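Local coordinates for protein Maltose/maltodextrin transport permease homologue (PDB 6FFL) that binds maltotriose through its periplasmic-binding-protein-type MalE domain, the part described here, which is fused to MalF, the membrane subunit of a probable maltose/maltodextrin ABC transporter, at residues P31-Q36 and A287-K292; E134-G139 and I200-D205. One frame throughout, in Å; residues are numbered along the deposited sequence.

Contact 1: P31-Q36 and A287-K292; sequences PGITVQ and AVKLLK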
loop_
_atom_site.group_PDB
_atom_site.type_symbol
_atom_site.label_atom_id
_atom_site.label_comp_id
_atom_site.label_asym_id
_atom_site.label_seq_id
_atom_site.Cartn_x
_atom_site.Cartn_y
_atom_site.Cartn_z
ATOM N N PRO A 31 -28.142 16.284 -8.527
ATOM C CA PRO A 31 -29.179 15.700 -9.380
ATOM C C PRO A 31 -28.711 15.651 -10.825
ATOM O O PRO A 31 -28.101 16.594 -11.336
ATOM C CB PRO A 31 -30.369 16.650 -9.202
ATOM C CG PRO A 31 -30.144 17.303 -7.903
ATOM C CD PRO A 31 -28.655 17.410 -7.729
ATOM N N GLY A 32 -28.978 14.529 -11.476
ATOM C CA GLY A 32 -28.533 14.304 -12.824
ATOM C C GLY A 32 -27.287 13.454 -12.937
ATOM O O GLY A 32 -27.005 12.941 -14.025
ATOM N N ILE A 33 -26.534 13.287 -11.851
ATOM C CA ILE A 33 -25.334 12.460 -11.857
ATOM C C ILE A 33 -25.526 11.321 -10.868
ATOM O O ILE A 33 -25.851 11.556 -9.698
ATOM C CB ILE A 33 -24.065 13.263 -11.505
ATOM C CG1 ILE A 33 -23.924 14.502 -12.387
ATOM C CG2 ILE A 33 -22.829 12.372 -11.618
ATOM C CD1 ILE A 33 -22.711 15.340 -12.031
ATOM N N THR A 34 -25.331 10.093 -11.338
ATOM C CA THR A 34 -25.218 8.938 -10.461
ATOM C C THR A 34 -23.890 8.242 -10.725
ATOM O O THR A 34 -23.273 8.419 -11.779
ATOM C CB THR A 34 -26.382 7.962 -10.654
ATOM O OG1 THR A 34 -26.315 7.380 -11.963
ATOM C CG2 THR A 34 -27.710 8.677 -10.467
ATOM N N VAL A 35 -23.444 7.450 -9.750
ATOM C CA VAL A 35 -22.105 6.876 -9.768
ATOM C C VAL A 35 -22.193 5.382 -9.501
ATOM O O VAL A 35 -22.818 4.959 -8.525
ATOM C CB VAL A 35 -21.188 7.541 -8.726
ATOM C CG1 VAL A 35 -19.764 6.971 -8.827
ATOM C CG2 VAL A 35 -21.205 9.056 -8.891
ATOM N N GLN A 36 -21.550 4.591 -10.353
ATOM C CA GLN A 36 -21.383 3.161 -10.128
ATOM C C GLN A 36 -19.950 2.891 -9.680
ATOM O O GLN A 36 -19.000 3.163 -10.422
ATOM C CB GLN A 36 -21.700 2.371 -11.397
ATOM C CG GLN A 36 -21.299 0.905 -11.325
ATOM C CD GLN A 36 -22.199 0.095 -10.412
ATOM O OE1 GLN A 36 -23.417 0.065 -10.595
ATOM N NE2 GLN A 36 -21.601 -0.582 -9.431
ATOM N N ALA A 287 -17.372 13.650 -14.242
ATOM C CA ALA A 287 -16.213 13.006 -13.631
ATOM C C ALA A 287 -15.330 14.024 -12.922
ATOM O O ALA A 287 -14.784 13.747 -11.845
ATOM C CB ALA A 287 -15.417 12.247 -14.698
ATOM N N VAL A 288 -15.175 15.209 -13.511
ATOM C CA VAL A 288 -14.355 16.238 -12.884
ATOM C C VAL A 288 -15.010 16.729 -11.599
ATOM O O VAL A 288 -14.335 16.922 -10.582
ATOM C CB VAL A 288 -14.084 17.376 -13.886
ATOM C CG1 VAL A 288 -13.499 18.593 -13.197
ATOM C CG2 VAL A 288 -13.132 16.879 -14.969
ATOM N N LYS A 289 -16.336 16.905 -11.614
ATOM C CA LYS A 289 -17.053 17.275 -10.396
ATOM C C LYS A 289 -16.846 16.237 -9.303
ATOM O O LYS A 289 -16.578 16.581 -8.147
ATOM C CB LYS A 289 -18.545 17.443 -10.680
ATOM C CG LYS A 289 -18.903 18.711 -11.419
ATOM C CD LYS A 289 -20.399 18.782 -11.656
ATOM C CE LYS A 289 -20.910 20.206 -11.554
ATOM N NZ LYS A 289 -22.115 20.386 -12.400
ATOM N N LEU A 290 -16.952 14.954 -9.655
ATOM C CA LEU A 290 -16.785 13.901 -8.662
ATOM C C LEU A 290 -15.358 13.866 -8.132
ATOM O O LEU A 290 -15.143 13.678 -6.928
ATOM C CB LEU A 290 -17.174 12.553 -9.264
ATOM C CG LEU A 290 -17.147 11.378 -8.286
ATOM C CD1 LEU A 290 -18.131 11.638 -7.148
ATOM C CD2 LEU A 290 -17.486 10.085 -9.005
ATOM N N LEU A 291 -14.373 14.034 -9.022
ATOM C CA LEU A 291 -12.968 14.069 -8.613
ATOM C C LEU A 291 -12.701 15.195 -7.619
ATOM O O LEU A 291 -11.992 15.005 -6.622
ATOM C CB LEU A 291 -12.084 14.236 -9.852
ATOM C CG LEU A 291 -10.610 14.575 -9.645
ATOM C CD1 LEU A 291 -9.956 13.424 -8.976
ATOM C CD2 LEU A 291 -9.926 14.871 -10.977
ATOM N N LYS A 292 -13.229 16.386 -7.894
ATOM C CA LYS A 292 -13.052 17.497 -6.966
ATOM C C LYS A 292 -13.750 17.220 -5.639
ATOM O O LYS A 292 -13.218 17.540 -4.571
ATOM C CB LYS A 292 -13.576 18.789 -7.591
ATOM C CG LYS A 292 -12.770 19.291 -8.800
ATOM C CD LYS A 292 -13.458 20.536 -9.396
ATOM C CE LYS A 292 -12.655 21.165 -10.522
ATOM N NZ LYS A 292 -13.425 22.258 -11.207
#
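Val35 and Leu290 meet tip to tip, methyl against methyl, where the start of a strand faces the side of a helix. The CD2 methyl of Leu290 faces both branches of the valine equally, 3.9 Å from Val35 CG1 and 3.9 Å from Val35 CG2. On the helix, CG of Leu290 stands anti to the backbone N (chi1 -175°), which sends the isobutyl group out to the strand. A second, looser touch lies beside it, one residue back along the helix and two back along the other segment: Ile33 and Lys289 cross at about a right angle, with Ile33 CD1 4.2 Å from Lys289 CD. Here the lysine offers only the aliphatic part of its chain, and CG1 of the isoleucine, anti to the carbonyl carbon (chi1 -53°), carries CD1 to meet it. No hydrogen bond joins the two segments, so dispersion and burial of hydrocarbon hold them together.

This is helix-on-sheet packing in a periplasmic-binding-protein fold, whose lobes are built of sheets flanked by helices. Strand 34-39 runs parallel to strand 4-9, and helix 281-294, from a much later part of the chain, lies over them. Ile5 extends the patch, touching Ile33, Val35 and Leu290 alike, while Leu23 and Phe26 of helix 13-29 pack on Leu290. The strand is positioned by polar bonds: on its other side Thr34 OG1 and Gln36 OE1 both bind the guanidinium of Arg4, and the backbone N of Val35 is bound to the Glu27 carboxylate.

Contact 2: E134-G139 and I200-D205; sequences ELIELG and ILKLRD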
loop_
_atom_site.group_PDB
_atom_site.type_symbol
_atom_site.label_atom_id
_atom_site.label_comp_id
_atom_site.label_asym_id
_atom_site.label_seq_id
_atom_site.Cartn_x
_atom_site.Cartn_y
_atom_site.Cartn_z
ATOM N N GLU A 134 14.906 -8.769 19.232
ATOM C CA GLU A 134 13.752 -8.708 20.125
ATOM C C GLU A 134 12.501 -9.244 19.445
ATOM O O GLU A 134 11.685 -9.927 20.074
ATOM C CB GLU A 134 13.508 -7.267 20.577
ATOM C CG GLU A 134 14.518 -6.752 21.589
ATOM C CD GLU A 134 14.197 -5.344 22.065
ATOM O OE1 GLU A 134 13.112 -4.821 21.713
ATOM O OE2 GLU A 134 15.027 -4.768 22.798
ATOM N N LEU A 135 12.317 -8.910 18.167
ATOM C CA LEU A 135 11.147 -9.393 17.439
ATOM C C LEU A 135 11.103 -10.914 17.419
ATOM O O LEU A 135 10.044 -11.521 17.634
ATOM C CB LEU A 135 11.161 -8.834 16.017
ATOM C CG LEU A 135 10.142 -9.427 15.044
ATOM C CD1 LEU A 135 8.777 -8.911 15.416
ATOM C CD2 LEU A 135 10.503 -9.024 13.616
ATOM N N ILE A 136 12.254 -11.553 17.207
ATOM C CA ILE A 136 12.272 -13.007 17.114
ATOM C C ILE A 136 12.073 -13.639 18.483
ATOM O O ILE A 136 11.338 -14.624 18.622
ATOM C CB ILE A 136 13.580 -13.471 16.450
ATOM C CG1 ILE A 136 13.545 -13.080 14.969
ATOM C CG2 ILE A 136 13.762 -14.959 16.630
ATOM C CD1 ILE A 136 14.934 -13.015 14.308
ATOM N N GLU A 137 12.739 -13.105 19.510
ATOM C CA GLU A 137 12.576 -13.637 20.861
ATOM C C GLU A 137 11.122 -13.556 21.312
ATOM O O GLU A 137 10.558 -14.534 21.825
ATOM C CB GLU A 137 13.479 -12.870 21.830
ATOM C CG GLU A 137 14.808 -13.544 22.142
ATOM C CD GLU A 137 15.943 -12.543 22.341
ATOM O OE1 GLU A 137 17.123 -12.943 22.221
ATOM O OE2 GLU A 137 15.653 -11.354 22.616
ATOM N N LEU A 138 10.515 -12.375 21.176
ATOM C CA LEU A 138 9.106 -12.217 21.516
ATOM C C LEU A 138 8.225 -13.083 20.626
ATOM O O LEU A 138 7.281 -13.720 21.103
ATOM C CB LEU A 138 8.710 -10.747 21.387
ATOM C CG LEU A 138 7.315 -10.312 21.822
ATOM C CD1 LEU A 138 7.080 -10.647 23.298
ATOM C CD2 LEU A 138 7.170 -8.821 21.553
ATOM N N GLY A 139 8.518 -13.111 19.324
ATOM C CA GLY A 139 7.734 -13.927 18.413
ATOM C C GLY A 139 7.727 -15.398 18.788
ATOM O O GLY A 139 6.705 -16.073 18.655
ATOM N N ILE A 200 13.474 -13.678 5.680
ATOM C CA ILE A 200 12.106 -14.154 5.803
ATOM C C ILE A 200 12.063 -15.680 5.806
ATOM O O ILE A 200 11.263 -16.283 6.529
ATOM C CB ILE A 200 11.238 -13.524 4.704
ATOM C CG1 ILE A 200 10.957 -12.062 5.083
ATOM C CG2 ILE A 200 9.929 -14.281 4.512
ATOM C CD1 ILE A 200 10.210 -11.326 4.052
ATOM N N LEU A 201 12.941 -16.339 5.038
ATOM C CA LEU A 201 13.033 -17.790 5.157
ATOM C C LEU A 201 13.381 -18.206 6.581
ATOM O O LEU A 201 12.870 -19.211 7.088
ATOM C CB LEU A 201 14.072 -18.351 4.180
ATOM C CG LEU A 201 13.699 -18.431 2.707
ATOM C CD1 LEU A 201 14.909 -18.931 1.934
ATOM C CD2 LEU A 201 12.541 -19.373 2.507
ATOM N N LYS A 202 14.256 -17.449 7.237
ATOM C CA LYS A 202 14.635 -17.789 8.607
ATOM C C LYS A 202 13.451 -17.626 9.552
ATOM O O LYS A 202 13.223 -18.476 10.419
ATOM C CB LYS A 202 15.819 -16.920 9.042
ATOM C CG LYS A 202 16.311 -17.126 10.470
ATOM C CD LYS A 202 17.589 -16.313 10.694
ATOM C CE LYS A 202 18.117 -16.436 12.117
ATOM N NZ LYS A 202 17.235 -15.738 13.094
ATOM N N LEU A 203 12.682 -16.544 9.395
ATOM C CA LEU A 203 11.484 -16.367 10.215
ATOM C C LEU A 203 10.523 -17.540 10.054
ATOM O O LEU A 203 9.899 -17.979 11.028
ATOM C CB LEU A 203 10.780 -15.062 9.844
ATOM C CG LEU A 203 11.470 -13.725 10.129
ATOM C CD1 LEU A 203 10.599 -12.566 9.675
ATOM C CD2 LEU A 203 11.825 -13.590 11.597
ATOM N N ARG A 204 10.406 -18.074 8.834
ATOM C CA ARG A 204 9.430 -19.127 8.568
ATOM C C ARG A 204 9.938 -20.499 8.987
ATOM O O ARG A 204 9.176 -21.301 9.541
ATOM C CB ARG A 204 9.060 -19.131 7.077
ATOM C CG ARG A 204 7.934 -20.097 6.690
ATOM C CD ARG A 204 7.843 -20.285 5.158
ATOM N NE ARG A 204 8.946 -21.107 4.668
ATOM C CZ ARG A 204 9.177 -21.378 3.385
ATOM N NH1 ARG A 204 8.372 -20.899 2.448
ATOM N NH2 ARG A 204 10.211 -22.137 3.044
ATOM N N ASP A 205 11.210 -20.797 8.728
ATOM C CA ASP A 205 11.691 -22.173 8.785
ATOM C C ASP A 205 12.611 -22.454 9.955
ATOM O O ASP A 205 12.700 -23.598 10.397
ATOM C CB ASP A 205 12.428 -22.531 7.488
ATOM C CG ASP A 205 11.525 -22.475 6.284
ATOM O OD1 ASP A 205 10.290 -22.572 6.471
ATOM O OD2 ASP A 205 12.042 -22.344 5.154
#
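A small, partly buried helix-to-helix contact joins helix 132-142 to the C-terminal turns of helix 191-205, with Ile136 as the one side chain that reaches both partners. Ile136 and Leu203 pass each other at a slant, Ile136 CG1 lying 3.8 Å from Leu203 CD2. The leucine's CG is anti to its carbonyl carbon (chi1 -66°), which brings CD2 toward Ile136. Nearer the surface, the Lys202 chain crosses that of the isoleucine at about a right angle. It runs extended until its last torsion, chi4 -70°, turns the amino group aside, leaving Lys202 NZ 3.8 Å from Ile136 CD1. That is van der Waals contact; the charge is answered by a salt bridge to Asp207, a residue that Ile136 also touches. Asp207 thus probably restrains the lysine where it borders the apolar pair.

Beyond this pair, Arg204 grips Asp205 side-on through NE and NH2, and Lys212 adds a second cation to that carboxylate. On its far flank helix 191-205 packs through Leu201 against helix 346-362, while Leu135 and Leu138 seat helix 132-142 on Met230 of strand 228-234.

In the fold
From the N terminus the chain runs through strand 4-9, helix 13-29 and the turn at 31-33 into strand 34-39, where segment 31-36 forms the first half of contact 1. It then crosses to the other side of the molecule, where helix 132-142 and helix 191-205 close the 60-residue loop of contact 2, before returning to helix 281-294, which closes contact 1 across 250 residues. Contact 2 is therefore nested inside contact 1. The two do not touch: their centres are 48 Å apart, on opposite sides of the chain's centre. Contact 1 fastens a late helix to the sheet begun by the N terminus, whereas contact 2 joins helices beside the four-stranded sheet containing strand 228-234.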